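Conserved hypothetical protein BatB (Bacteroides thetaiotaomicron, PDB 3IBS) is of uncharacterised function but carries a von Willebrand factor type A domain that binds a magnesium ion, and probably sits in the cell membrane. Local coordinates at residues K89-A101 against V117-A131. Sequence-based numbering, arbitrary orientation.
Sequences KQGTAIGEAINLA and VITDGENHEGGAVEA
Val117 spreads its two methyl groups against helix 94-101: CG1 meets Ile94 CG2 at 3.9 Å, while CG2 lies against Ile98 CG1, both isoleucines crossing it at about a right angle. Thr119 meets the end of Ile94 tip to tip through its methyl, since OG1, anti to the backbone N (chi1 -176°), turns instead to Asp19 and accepts from Gly121 N in an ST turn. Asp120 is a magnesium-site residue of this von Willebrand factor type A fold, in a site that fits the metal-ion-dependent adhesion site (MIDAS) pattern; Ser21 and Ser23 hold the ion, and Asp120 OD2 is hydrogen-bonded to Ser23 OG and salt-bridged to Arg33. Glu122 offers its carbonyl O to Thr92 OG1 (2.6 Å), fastening the loop that carries Thr92, whose side chain is about 4 Å from the ion. His124 links the Thr92 loop to the start of helix 128-136: ND1 donates to Thr92 O at 2.7 Å, 16° out of the ring plane, and NE2 accepts from Ala128 N at 3.0 Å. Ile94 CB lies over one ring face, offset toward its rim. At Ala128 the helices close in, CA lying 3.8 Å from the CA of Gly95, whose lack of a side chain permits this approach. Ala131 sets CB 3.3 Å from Asn99 OD1, and a water joins that oxygen to Ala131 O.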
loop_
_atom_site.group_PDB
_atom_site.type_symbol
_atom_site.label_atom_id
_atom_site.label_comp_id
_atom_site.label_asym_id
_atom_site.label_seq_id
_atom_site.Cartn_x
_atom_site.Cartn_y
_atom_site.Cartn_z
ATOM N N LYS A 89 8.891 11.531 -19.048
ATOM C CA LYS A 89 9.917 10.489 -19.169
ATOM C C LYS A 89 10.357 9.984 -17.791
ATOM O O LYS A 89 10.830 10.763 -16.952
ATOM C CB LYS A 89 11.123 11.029 -19.937
ATOM C CG LYS A 89 12.300 10.084 -20.014
ATOM C CD LYS A 89 13.325 10.566 -21.020
ATOM C CE LYS A 89 14.570 9.689 -21.022
ATOM N NZ LYS A 89 15.512 10.107 -22.113
ATOM N N GLN A 90 10.203 8.681 -17.551
ATOM C CA GLN A 90 10.549 8.151 -16.236
ATOM C C GLN A 90 12.018 7.710 -16.162
ATOM O O GLN A 90 12.673 7.539 -17.184
ATOM C CB GLN A 90 9.530 7.093 -15.756
ATOM C CG GLN A 90 8.131 7.728 -15.414
ATOM C CD GLN A 90 8.246 8.903 -14.399
ATOM O OE1 GLN A 90 8.563 8.683 -13.220
ATOM N NE2 GLN A 90 7.976 10.140 -14.859
ATOM N N GLY A 91 12.539 7.597 -14.947
ATOM C CA GLY A 91 13.946 7.249 -14.723
ATOM C C GLY A 91 14.434 7.983 -13.492
ATOM O O GLY A 91 13.653 8.669 -12.809
ATOM N N THR A 92 15.720 7.838 -13.192
ATOM C CA THR A 92 16.310 8.438 -12.006
ATOM C C THR A 92 17.636 9.068 -12.421
ATOM O O THR A 92 18.708 8.590 -12.035
ATOM C CB THR A 92 16.541 7.386 -10.887
ATOM O OG1 THR A 92 15.353 6.613 -10.698
ATOM C CG2 THR A 92 16.913 8.069 -9.537
ATOM N N ALA A 93 17.548 10.148 -13.193
ATOM C CA ALA A 93 18.730 10.749 -13.830
ATOM C C ALA A 93 19.472 11.728 -12.923
ATOM O O ALA A 93 19.538 12.932 -13.200
ATOM C CB ALA A 93 18.342 11.410 -15.170
ATOM N N ILE A 94 20.018 11.196 -11.824
ATOM C CA ILE A 94 20.733 11.993 -10.825
ATOM C C ILE A 94 21.993 12.669 -11.418
ATOM O O ILE A 94 22.275 13.827 -11.108
ATOM C CB ILE A 94 21.106 11.166 -9.544
ATOM C CG1 ILE A 94 19.850 10.645 -8.824
ATOM C CG2 ILE A 94 21.936 12.035 -8.560
ATOM C CD1 ILE A 94 20.159 9.503 -7.806
ATOM N N GLY A 95 22.742 11.938 -12.244
ATOM C CA GLY A 95 23.931 12.479 -12.921
ATOM C C GLY A 95 23.638 13.688 -13.796
ATOM O O GLY A 95 24.305 14.722 -13.670
ATOM N N GLU A 96 22.641 13.563 -14.674
ATOM C CA GLU A 96 22.175 14.690 -15.476
ATOM C C GLU A 96 21.788 15.904 -14.599
ATOM O O GLU A 96 22.125 17.045 -14.935
ATOM C CB GLU A 96 21.004 14.274 -16.382
ATOM C CG GLU A 96 21.385 13.291 -17.499
ATOM C CD GLU A 96 20.187 12.843 -18.344
ATOM O OE1 GLU A 96 19.179 13.576 -18.416
ATOM O OE2 GLU A 96 20.247 11.746 -18.946
ATOM N N ALA A 97 21.125 15.656 -13.465
ATOM C CA ALA A 97 20.708 16.757 -12.589
ATOM C C ALA A 97 21.914 17.452 -11.942
ATOM O O ALA A 97 22.003 18.679 -11.940
ATOM C CB ALA A 97 19.689 16.283 -11.529
ATOM N N ILE A 98 22.865 16.657 -11.443
ATOM C CA ILE A 98 24.086 17.196 -10.860
ATOM C C ILE A 98 24.878 17.979 -11.895
ATOM O O ILE A 98 25.398 19.058 -11.578
ATOM C CB ILE A 98 24.980 16.074 -10.224
ATOM C CG1 ILE A 98 24.293 15.464 -8.995
ATOM C CG2 ILE A 98 26.377 16.616 -9.833
ATOM C CD1 ILE A 98 25.038 14.226 -8.407
ATOM N N ASN A 99 24.987 17.440 -13.112
ATOM C CA ASN A 99 25.746 18.108 -14.192
ATOM C C ASN A 99 25.073 19.425 -14.570
ATOM O O ASN A 99 25.752 20.430 -14.780
ATOM C CB ASN A 99 25.864 17.234 -15.440
ATOM C CG ASN A 99 26.864 16.096 -15.280
ATOM O OD1 ASN A 99 27.739 16.095 -14.378
ATOM N ND2 ASN A 99 26.755 15.126 -16.175
ATOM N N LEU A 100 23.736 19.419 -14.648
ATOM C CA LEU A 100 22.995 20.660 -14.908
ATOM C C LEU A 100 23.216 21.662 -13.761
ATOM O O LEU A 100 23.426 22.860 -13.991
ATOM C CB LEU A 100 21.498 20.371 -15.098
ATOM C CG LEU A 100 20.522 21.545 -15.320
ATOM C CD1 LEU A 100 20.895 22.398 -16.577
ATOM C CD2 LEU A 100 19.075 21.015 -15.411
ATOM N N ALA A 101 23.184 21.179 -12.522
ATOM C CA ALA A 101 23.437 22.079 -11.385
ATOM C C ALA A 101 24.799 22.771 -11.455
ATOM O O ALA A 101 24.897 23.979 -11.213
ATOM C CB ALA A 101 23.263 21.353 -10.038
ATOM N N VAL A 117 20.914 16.900 -3.490
ATOM C CA VAL A 117 20.097 15.946 -4.212
ATOM C C VAL A 117 19.129 15.343 -3.209
ATOM O O VAL A 117 19.541 14.872 -2.138
ATOM C CB VAL A 117 20.966 14.797 -4.847
ATOM C CG1 VAL A 117 20.103 13.836 -5.679
ATOM C CG2 VAL A 117 22.078 15.385 -5.712
ATOM N N ILE A 118 17.843 15.402 -3.529
ATOM C CA ILE A 118 16.815 14.800 -2.681
ATOM C C ILE A 118 16.078 13.703 -3.455
ATOM O O ILE A 118 15.386 13.984 -4.442
ATOM C CB ILE A 118 15.813 15.846 -2.192
ATOM C CG1 ILE A 118 16.574 16.997 -1.500
ATOM C CG2 ILE A 118 14.797 15.201 -1.259
ATOM C CD1 ILE A 118 15.668 18.249 -1.049
ATOM N N THR A 119 16.231 12.455 -3.027
ATOM C CA THR A 119 15.814 11.328 -3.880
ATOM C C THR A 119 15.643 10.045 -3.054
ATOM O O THR A 119 16.125 9.963 -1.936
ATOM C CB THR A 119 16.865 11.099 -5.027
ATOM O OG1 THR A 119 16.433 10.061 -5.926
ATOM C CG2 THR A 119 18.256 10.747 -4.436
ATOM N N ASP A 120 14.963 9.041 -3.611
ATOM C CA ASP A 120 15.038 7.699 -3.023
ATOM C C ASP A 120 16.224 6.903 -3.620
ATOM O O ASP A 120 16.470 5.753 -3.215
ATOM C CB ASP A 120 13.700 6.959 -3.161
ATOM C CG ASP A 120 13.206 6.927 -4.593
ATOM O OD1 ASP A 120 14.065 6.856 -5.509
ATOM O OD2 ASP A 120 11.976 7.007 -4.809
ATOM N N GLY A 121 16.961 7.519 -4.565
ATOM C CA GLY A 121 18.185 6.907 -5.143
ATOM C C GLY A 121 17.953 5.559 -5.837
ATOM O O GLY A 121 18.897 4.754 -6.048
ATOM N N GLU A 122 16.707 5.338 -6.250
ATOM C CA GLU A 122 16.280 4.043 -6.736
ATOM C C GLU A 122 16.467 3.845 -8.238
ATOM O O GLU A 122 16.053 4.690 -9.037
ATOM C CB GLU A 122 14.815 3.802 -6.370
ATOM C CG GLU A 122 14.313 2.459 -6.834
ATOM C CD GLU A 122 12.905 2.165 -6.357
ATOM O OE1 GLU A 122 11.991 3.000 -6.577
ATOM O OE2 GLU A 122 12.720 1.092 -5.781
ATOM N N ASN A 123 17.043 2.698 -8.604
ATOM C CA ASN A 123 17.225 2.319 -10.010
ATOM C C ASN A 123 17.967 3.365 -10.864
ATOM O O ASN A 123 17.604 3.602 -12.025
ATOM C CB ASN A 123 15.875 1.991 -10.677
ATOM C CG ASN A 123 15.239 0.725 -10.131
ATOM O OD1 ASN A 123 15.921 -0.182 -9.669
ATOM N ND2 ASN A 123 13.909 0.668 -10.178
ATOM N N HIS A 124 18.988 3.998 -10.293
ATOM C CA HIS A 124 19.841 4.879 -11.093
ATOM C C HIS A 124 20.744 4.018 -11.974
ATOM O O HIS A 124 21.359 3.068 -11.487
ATOM C CB HIS A 124 20.684 5.797 -10.213
ATOM C CG HIS A 124 21.627 6.664 -10.992
ATOM N ND1 HIS A 124 21.194 7.579 -11.927
ATOM C CD2 HIS A 124 22.979 6.742 -10.988
ATOM C CE1 HIS A 124 22.237 8.188 -12.462
ATOM N NE2 HIS A 124 23.332 7.696 -11.914
ATOM N N GLU A 125 20.821 4.358 -13.259
ATOM C CA GLU A 125 21.604 3.565 -14.249
ATOM C C GLU A 125 23.130 3.821 -14.305
ATOM O O GLU A 125 23.854 3.123 -15.026
ATOM C CB GLU A 125 21.015 3.717 -15.666
ATOM C CG GLU A 125 19.479 3.553 -15.775
ATOM C CD GLU A 125 18.967 2.158 -15.391
ATOM O OE1 GLU A 125 19.758 1.186 -15.431
ATOM O OE2 GLU A 125 17.755 2.030 -15.060
ATOM N N GLY A 126 23.624 4.809 -13.562
ATOM C CA GLY A 126 25.056 5.123 -13.592
ATOM C C GLY A 126 25.343 6.517 -14.113
ATOM O O GLY A 126 24.602 7.059 -14.938
ATOM N N GLY A 127 26.412 7.112 -13.597
ATOM C CA GLY A 127 26.771 8.475 -13.941
ATOM C C GLY A 127 26.765 9.416 -12.735
ATOM O O GLY A 127 27.537 10.377 -12.690
ATOM N N ALA A 128 25.904 9.153 -11.755
ATOM C CA ALA A 128 25.754 10.071 -10.616
ATOM C C ALA A 128 27.044 10.271 -9.822
ATOM O O ALA A 128 27.366 11.389 -9.437
ATOM C CB ALA A 128 24.628 9.623 -9.683
ATOM N N VAL A 129 27.761 9.189 -9.557
ATOM C CA VAL A 129 28.960 9.258 -8.734
ATOM C C VAL A 129 30.094 10.031 -9.464
ATOM O O VAL A 129 30.797 10.851 -8.851
ATOM C CB VAL A 129 29.395 7.819 -8.303
ATOM C CG1 VAL A 129 30.745 7.821 -7.717
ATOM C CG2 VAL A 129 28.353 7.201 -7.323
ATOM N N GLU A 130 30.247 9.774 -10.771
ATOM C CA GLU A 130 31.181 10.517 -11.619
ATOM C C GLU A 130 30.794 11.994 -11.673
ATOM O O GLU A 130 31.643 12.878 -11.542
ATOM C CB GLU A 130 31.170 9.944 -13.039
ATOM C CG GLU A 130 31.546 8.427 -13.141
ATOM C CD GLU A 130 30.331 7.460 -13.213
ATOM O OE1 GLU A 130 29.381 7.531 -12.348
ATOM O OE2 GLU A 130 30.358 6.606 -14.150
ATOM N N ALA A 131 29.500 12.263 -11.864
ATOM C CA ALA A 131 29.001 13.627 -11.870
ATOM C C ALA A 131 29.312 14.349 -10.550
ATOM O O ALA A 131 29.715 15.524 -10.553
ATOM C CB ALA A 131 27.503 13.644 -12.151
HETATM O O HOH W 1 19.410 6.478 -14.324
HETATM O O HOH W 2 29.058 17.389 -12.424
#